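Local coordinates for protein ftsY (Mycoplasma mycoides, PDB 1ZU4) that serves as the bacterial signal recognition particle receptor FtsY, its NG domain pairing a helical bundle with a domain of the P-loop NTPase class, at residues D175-K188 with E212-E224. Numbering follows the deposited sequence.
Sequences DPASVVFDAIKKAK and ELEKMNKIIQQVE
Ile-219 sits as a knob among Ala-177, Val-180, Phe-181 and Ile-184, a worked example of how neighbouring helices pack on one side of a P-loop NTPase sheet. Helices 176-188 and 212-221 run nearly parallel, their axes 9.1 Å apart at closest approach with a crossing angle of -16°. With CG1 lying beside the backbone N (chi1 -79°), Ile-219 sends CD1 against the Ala-177 methyl and CG2 over the Phe-181 backbone toward Val-180 CG1. On the sheet-facing side, Ile-220 CG2 lies 3.6 Å from Ile-184 CG1 and also touches Val-180 CG1. Ile-184 meets Val-223 tip to tip, CG2 to CG2 at 3.7 Å. Met-216, extended beyond CG, crosses Val-180 at about a right angle and presses its CE against Pro-176 CB at 3.4 Å, tighter than usual van der Waals contact. Ile-107 of strand 106-111 lies under Ile-184 and Ile-220, and Met-109 under Met-216.

Toward solvent the fit relaxes. The aliphatic chain of exposed Lys-188 lies along Val-223 CG1, and exposed Phe-181 offers Ile-219 CD1 its CB at 4.1 Å.

At the other end the contact turns polar. Asp-175 caps helix 176-188, its OD1 accepting from Ala-177 N at 3.0 Å, while exposed Lys-215 reaches Asp-175 OD2 through NZ at 3.0 Å on the syn side and also bridges to Glu-212 OE2. The two carboxylates, their planes 78° apart, bring Asp-175 OD1 within 2.6 Å of Glu-212 OE1. A separation this short suggests that one of the two acids probably carries a proton; Lys-215 would then offset the remaining negative charge beside an otherwise apolar interface.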
loop_
_atom_site.group_PDB
_atom_site.type_symbol
_atom_site.label_atom_id
_atom_site.label_comp_id
_atom_site.label_asym_id
_atom_site.label_seq_id
_atom_site.Cartn_x
_atom_site.Cartn_y
_atom_site.Cartn_z
ATOM N N ASP A 175 -18.482 11.128 -18.418
ATOM C CA ASP A 175 -18.924 10.363 -17.253
ATOM C C ASP A 175 -17.971 9.175 -17.128
ATOM O O ASP A 175 -17.805 8.396 -18.097
ATOM C CB ASP A 175 -20.359 9.876 -17.414
ATOM C CG ASP A 175 -20.925 9.211 -16.138
ATOM O OD1 ASP A 175 -20.151 8.798 -15.283
ATOM O OD2 ASP A 175 -22.172 9.082 -15.990
ATOM N N PRO A 176 -17.295 9.065 -15.958
ATOM C CA PRO A 176 -16.419 7.936 -15.640
ATOM C C PRO A 176 -17.046 6.554 -15.882
ATOM O O PRO A 176 -16.342 5.647 -16.358
ATOM C CB PRO A 176 -16.125 8.141 -14.152
ATOM C CG PRO A 176 -16.206 9.664 -13.955
ATOM C CD PRO A 176 -17.341 10.064 -14.867
ATOM N N ALA A 177 -18.333 6.376 -15.548
ATOM C CA ALA A 177 -18.975 5.089 -15.762
ATOM C C ALA A 177 -19.014 4.721 -17.208
ATOM O O ALA A 177 -19.096 3.549 -17.508
ATOM C CB ALA A 177 -20.405 5.034 -15.175
ATOM N N SER A 178 -18.994 5.691 -18.124
ATOM C CA SER A 178 -19.094 5.287 -19.540
ATOM C C SER A 178 -17.805 4.604 -19.987
ATOM O O SER A 178 -17.841 3.674 -20.772
ATOM C CB SER A 178 -19.480 6.449 -20.451
ATOM O OG SER A 178 -18.437 7.410 -20.479
ATOM N N VAL A 179 -16.669 5.037 -19.458
ATOM C CA VAL A 179 -15.392 4.350 -19.750
ATOM C C VAL A 179 -15.437 2.914 -19.166
ATOM O O VAL A 179 -15.036 1.949 -19.813
ATOM C CB VAL A 179 -14.229 5.121 -19.133
ATOM C CG1 VAL A 179 -12.888 4.422 -19.410
ATOM C CG2 VAL A 179 -14.242 6.631 -19.611
ATOM N N VAL A 180 -15.965 2.786 -17.959
ATOM C CA VAL A 180 -16.124 1.451 -17.330
ATOM C C VAL A 180 -17.077 0.607 -18.156
ATOM O O VAL A 180 -16.771 -0.534 -18.456
ATOM C CB VAL A 180 -16.482 1.583 -15.866
ATOM C CG1 VAL A 180 -16.906 0.232 -15.250
ATOM C CG2 VAL A 180 -15.290 2.210 -15.126
ATOM N N PHE A 181 -18.200 1.175 -18.596
ATOM C CA PHE A 181 -19.071 0.457 -19.556
ATOM C C PHE A 181 -18.300 -0.077 -20.780
ATOM O O PHE A 181 -18.411 -1.264 -21.155
ATOM C CB PHE A 181 -20.260 1.358 -20.011
ATOM C CG PHE A 181 -21.184 0.699 -21.013
ATOM C CD1 PHE A 181 -22.430 0.234 -20.621
ATOM C CD2 PHE A 181 -20.812 0.575 -22.354
ATOM C CE1 PHE A 181 -23.287 -0.357 -21.524
ATOM C CE2 PHE A 181 -21.678 -0.023 -23.291
ATOM C CZ PHE A 181 -22.917 -0.490 -22.861
ATOM N N ASP A 182 -17.497 0.779 -21.401
ATOM C CA ASP A 182 -16.720 0.321 -22.557
ATOM C C ASP A 182 -15.687 -0.755 -22.232
ATOM O O ASP A 182 -15.556 -1.757 -22.964
ATOM C CB ASP A 182 -16.055 1.504 -23.263
ATOM C CG ASP A 182 -17.064 2.335 -24.047
ATOM O OD1 ASP A 182 -18.185 1.818 -24.336
ATOM O OD2 ASP A 182 -16.707 3.482 -24.408
ATOM N N ALA A 183 -14.985 -0.576 -21.125
ATOM C CA ALA A 183 -13.966 -1.571 -20.691
ATOM C C ALA A 183 -14.535 -2.959 -20.340
ATOM O O ALA A 183 -13.975 -4.017 -20.720
ATOM C CB ALA A 183 -13.167 -0.990 -19.514
ATOM N N ILE A 184 -15.659 -2.969 -19.625
ATOM C CA ILE A 184 -16.210 -4.229 -19.183
ATOM C C ILE A 184 -16.595 -5.112 -20.355
ATOM O O ILE A 184 -16.357 -6.324 -20.308
ATOM C CB ILE A 184 -17.333 -4.054 -18.163
ATOM C CG1 ILE A 184 -16.799 -4.382 -16.773
ATOM C CG2 ILE A 184 -18.517 -4.941 -18.504
ATOM C CD1 ILE A 184 -16.831 -5.888 -16.400
ATOM N N LYS A 185 -17.145 -4.467 -21.391
ATOM C CA LYS A 185 -17.547 -5.070 -22.640
ATOM C C LYS A 185 -16.358 -5.754 -23.353
ATOM O O LYS A 185 -16.399 -6.950 -23.656
ATOM C CB LYS A 185 -18.185 -3.972 -23.521
ATOM C CG LYS A 185 -18.798 -4.471 -24.843
ATOM C CD LYS A 185 -19.057 -3.319 -25.813
ATOM C CE LYS A 185 -19.019 -3.820 -27.275
ATOM N NZ LYS A 185 -20.104 -4.854 -27.605
ATOM N N LYS A 186 -15.301 -4.986 -23.613
ATOM C CA LYS A 186 -14.060 -5.518 -24.155
ATOM C C LYS A 186 -13.493 -6.662 -23.281
ATOM O O LYS A 186 -13.062 -7.690 -23.804
ATOM C CB LYS A 186 -13.045 -4.367 -24.237
ATOM C CG LYS A 186 -11.733 -4.705 -24.815
ATOM C CD LYS A 186 -11.029 -3.407 -25.207
ATOM C CE LYS A 186 -9.636 -3.649 -25.697
ATOM N NZ LYS A 186 -9.635 -4.632 -26.810
ATOM N N ALA A 187 -13.506 -6.485 -21.958
ATOM C CA ALA A 187 -12.794 -7.400 -21.057
ATOM C C ALA A 187 -13.446 -8.763 -21.032
ATOM O O ALA A 187 -12.759 -9.807 -21.057
ATOM C CB ALA A 187 -12.664 -6.817 -19.630
ATOM N N LYS A 188 -14.776 -8.723 -21.029
ATOM C CA LYS A 188 -15.625 -9.903 -21.072
ATOM C C LYS A 188 -15.543 -10.616 -22.416
ATOM O O LYS A 188 -15.521 -11.852 -22.457
ATOM C CB LYS A 188 -17.079 -9.524 -20.747
ATOM C CG LYS A 188 -18.030 -10.721 -20.724
ATOM C CD LYS A 188 -19.434 -10.320 -20.297
ATOM C CE LYS A 188 -20.273 -11.597 -19.965
ATOM N NZ LYS A 188 -19.552 -12.473 -18.941
ATOM N N GLU A 212 -20.601 7.791 -8.605
ATOM C CA GLU A 212 -19.868 7.267 -9.734
ATOM C C GLU A 212 -19.385 5.859 -9.392
ATOM O O GLU A 212 -19.491 4.938 -10.232
ATOM C CB GLU A 212 -18.689 8.204 -10.092
ATOM C CG GLU A 212 -19.090 9.463 -10.918
ATOM C CD GLU A 212 -19.800 9.107 -12.247
ATOM O OE1 GLU A 212 -19.486 8.076 -12.864
ATOM O OE2 GLU A 212 -20.684 9.852 -12.692
ATOM N N LEU A 213 -18.861 5.685 -8.173
ATOM C CA LEU A 213 -18.391 4.349 -7.760
ATOM C C LEU A 213 -19.543 3.368 -7.781
ATOM O O LEU A 213 -19.367 2.210 -8.123
ATOM C CB LEU A 213 -17.786 4.390 -6.356
ATOM C CG LEU A 213 -16.426 5.126 -6.181
ATOM C CD1 LEU A 213 -15.984 5.102 -4.754
ATOM C CD2 LEU A 213 -15.367 4.461 -7.059
ATOM N N GLU A 214 -20.742 3.820 -7.404
ATOM C CA GLU A 214 -21.864 2.912 -7.388
ATOM C C GLU A 214 -22.323 2.617 -8.840
ATOM O O GLU A 214 -22.597 1.455 -9.192
ATOM C CB GLU A 214 -22.971 3.419 -6.429
ATOM C CG GLU A 214 -24.245 2.606 -6.452
ATOM C CD GLU A 214 -24.119 1.228 -5.822
ATOM O OE1 GLU A 214 -23.155 1.010 -5.058
ATOM O OE2 GLU A 214 -24.984 0.347 -6.105
ATOM N N LYS A 215 -22.367 3.632 -9.702
ATOM C CA LYS A 215 -22.591 3.345 -11.136
ATOM C C LYS A 215 -21.623 2.298 -11.662
ATOM O O LYS A 215 -22.026 1.347 -12.344
ATOM C CB LYS A 215 -22.468 4.594 -12.004
ATOM C CG LYS A 215 -23.657 5.431 -12.032
ATOM C CD LYS A 215 -23.576 6.455 -13.150
ATOM C CE LYS A 215 -23.181 7.819 -12.628
ATOM N NZ LYS A 215 -23.754 8.909 -13.501
ATOM N N MET A 216 -20.352 2.446 -11.321
ATOM C CA MET A 216 -19.324 1.493 -11.808
ATOM C C MET A 216 -19.601 0.075 -11.296
ATOM O O MET A 216 -19.560 -0.900 -12.048
ATOM C CB MET A 216 -17.940 1.969 -11.375
ATOM C CG MET A 216 -17.463 3.125 -12.224
ATOM S SD MET A 216 -15.911 3.731 -11.597
ATOM C CE MET A 216 -15.676 5.168 -12.551
ATOM N N ASN A 217 -19.808 -0.031 -9.994
ATOM C CA ASN A 217 -20.182 -1.246 -9.327
ATOM C C ASN A 217 -21.356 -1.946 -10.009
ATOM O O ASN A 217 -21.319 -3.156 -10.260
ATOM C CB ASN A 217 -20.582 -0.885 -7.913
ATOM C CG ASN A 217 -19.399 -0.681 -7.000
ATOM O OD1 ASN A 217 -18.250 -1.043 -7.327
ATOM N ND2 ASN A 217 -19.671 -0.109 -5.809
ATOM N N LYS A 218 -22.394 -1.176 -10.305
ATOM C CA LYS A 218 -23.580 -1.705 -10.969
ATOM C C LYS A 218 -23.251 -2.250 -12.359
ATOM O O LYS A 218 -23.711 -3.313 -12.744
ATOM C CB LYS A 218 -24.683 -0.632 -11.009
ATOM C CG LYS A 218 -25.395 -0.371 -9.613
ATOM C CD LYS A 218 -25.798 -1.755 -8.993
ATOM C CE LYS A 218 -27.146 -1.730 -8.266
ATOM N NZ LYS A 218 -27.720 -3.118 -8.118
ATOM N N ILE A 219 -22.397 -1.549 -13.091
ATOM C CA ILE A 219 -21.987 -2.039 -14.407
ATOM C C ILE A 219 -21.215 -3.366 -14.308
ATOM O O ILE A 219 -21.447 -4.306 -15.110
ATOM C CB ILE A 219 -21.096 -0.985 -15.156
ATOM C CG1 ILE A 219 -22.005 0.087 -15.755
ATOM C CG2 ILE A 219 -20.378 -1.654 -16.341
ATOM C CD1 ILE A 219 -21.352 1.369 -16.045
ATOM N N ILE A 220 -20.273 -3.422 -13.360
ATOM C CA ILE A 220 -19.347 -4.560 -13.301
ATOM C C ILE A 220 -19.989 -5.805 -12.659
ATOM O O ILE A 220 -19.749 -6.929 -13.119
ATOM C CB ILE A 220 -17.934 -4.210 -12.715
ATOM C CG1 ILE A 220 -17.983 -3.994 -11.195
ATOM C CG2 ILE A 220 -17.312 -2.988 -13.439
ATOM C CD1 ILE A 220 -16.745 -3.313 -10.626
ATOM N N GLN A 221 -20.827 -5.595 -11.655
ATOM C CA GLN A 221 -21.503 -6.702 -10.962
ATOM C C GLN A 221 -22.486 -7.486 -11.849
ATOM O O GLN A 221 -22.867 -8.614 -11.514
ATOM C CB GLN A 221 -22.145 -6.191 -9.688
ATOM C CG GLN A 221 -21.114 -5.677 -8.713
ATOM C CD GLN A 221 -21.702 -4.982 -7.558
ATOM O OE1 GLN A 221 -22.777 -4.445 -7.656
ATOM N NE2 GLN A 221 -20.977 -4.939 -6.432
ATOM N N GLN A 222 -22.859 -6.908 -12.990
ATOM C CA GLN A 222 -23.635 -7.653 -13.996
ATOM C C GLN A 222 -22.791 -8.729 -14.652
ATOM O O GLN A 222 -23.327 -9.714 -15.166
ATOM C CB GLN A 222 -24.150 -6.726 -15.102
ATOM C CG GLN A 222 -25.273 -5.802 -14.634
ATOM C CD GLN A 222 -25.712 -4.929 -15.752
ATOM O OE1 GLN A 222 -26.247 -5.411 -16.743
ATOM N NE2 GLN A 222 -25.454 -3.633 -15.635
ATOM N N VAL A 223 -21.473 -8.546 -14.640
ATOM C CA VAL A 223 -20.563 -9.517 -15.257
ATOM C C VAL A 223 -19.893 -10.454 -14.216
ATOM O O VAL A 223 -19.666 -11.656 -14.473
ATOM C CB VAL A 223 -19.544 -8.796 -16.160
ATOM C CG1 VAL A 223 -18.713 -9.749 -16.862
ATOM C CG2 VAL A 223 -20.285 -7.931 -17.187
ATOM N N GLU A 224 -19.646 -9.900 -13.031
ATOM C CA GLU A 224 -18.821 -10.529 -11.999
ATOM C C GLU A 224 -19.463 -10.087 -10.694
ATOM O O GLU A 224 -19.255 -8.979 -10.231
ATOM C CB GLU A 224 -17.355 -10.029 -12.056
ATOM C CG GLU A 224 -16.463 -10.551 -13.218
ATOM C CD GLU A 224 -16.142 -12.043 -13.120
ATOM O OE1 GLU A 224 -16.378 -12.650 -12.052
ATOM O OE2 GLU A 224 -15.668 -12.599 -14.131
#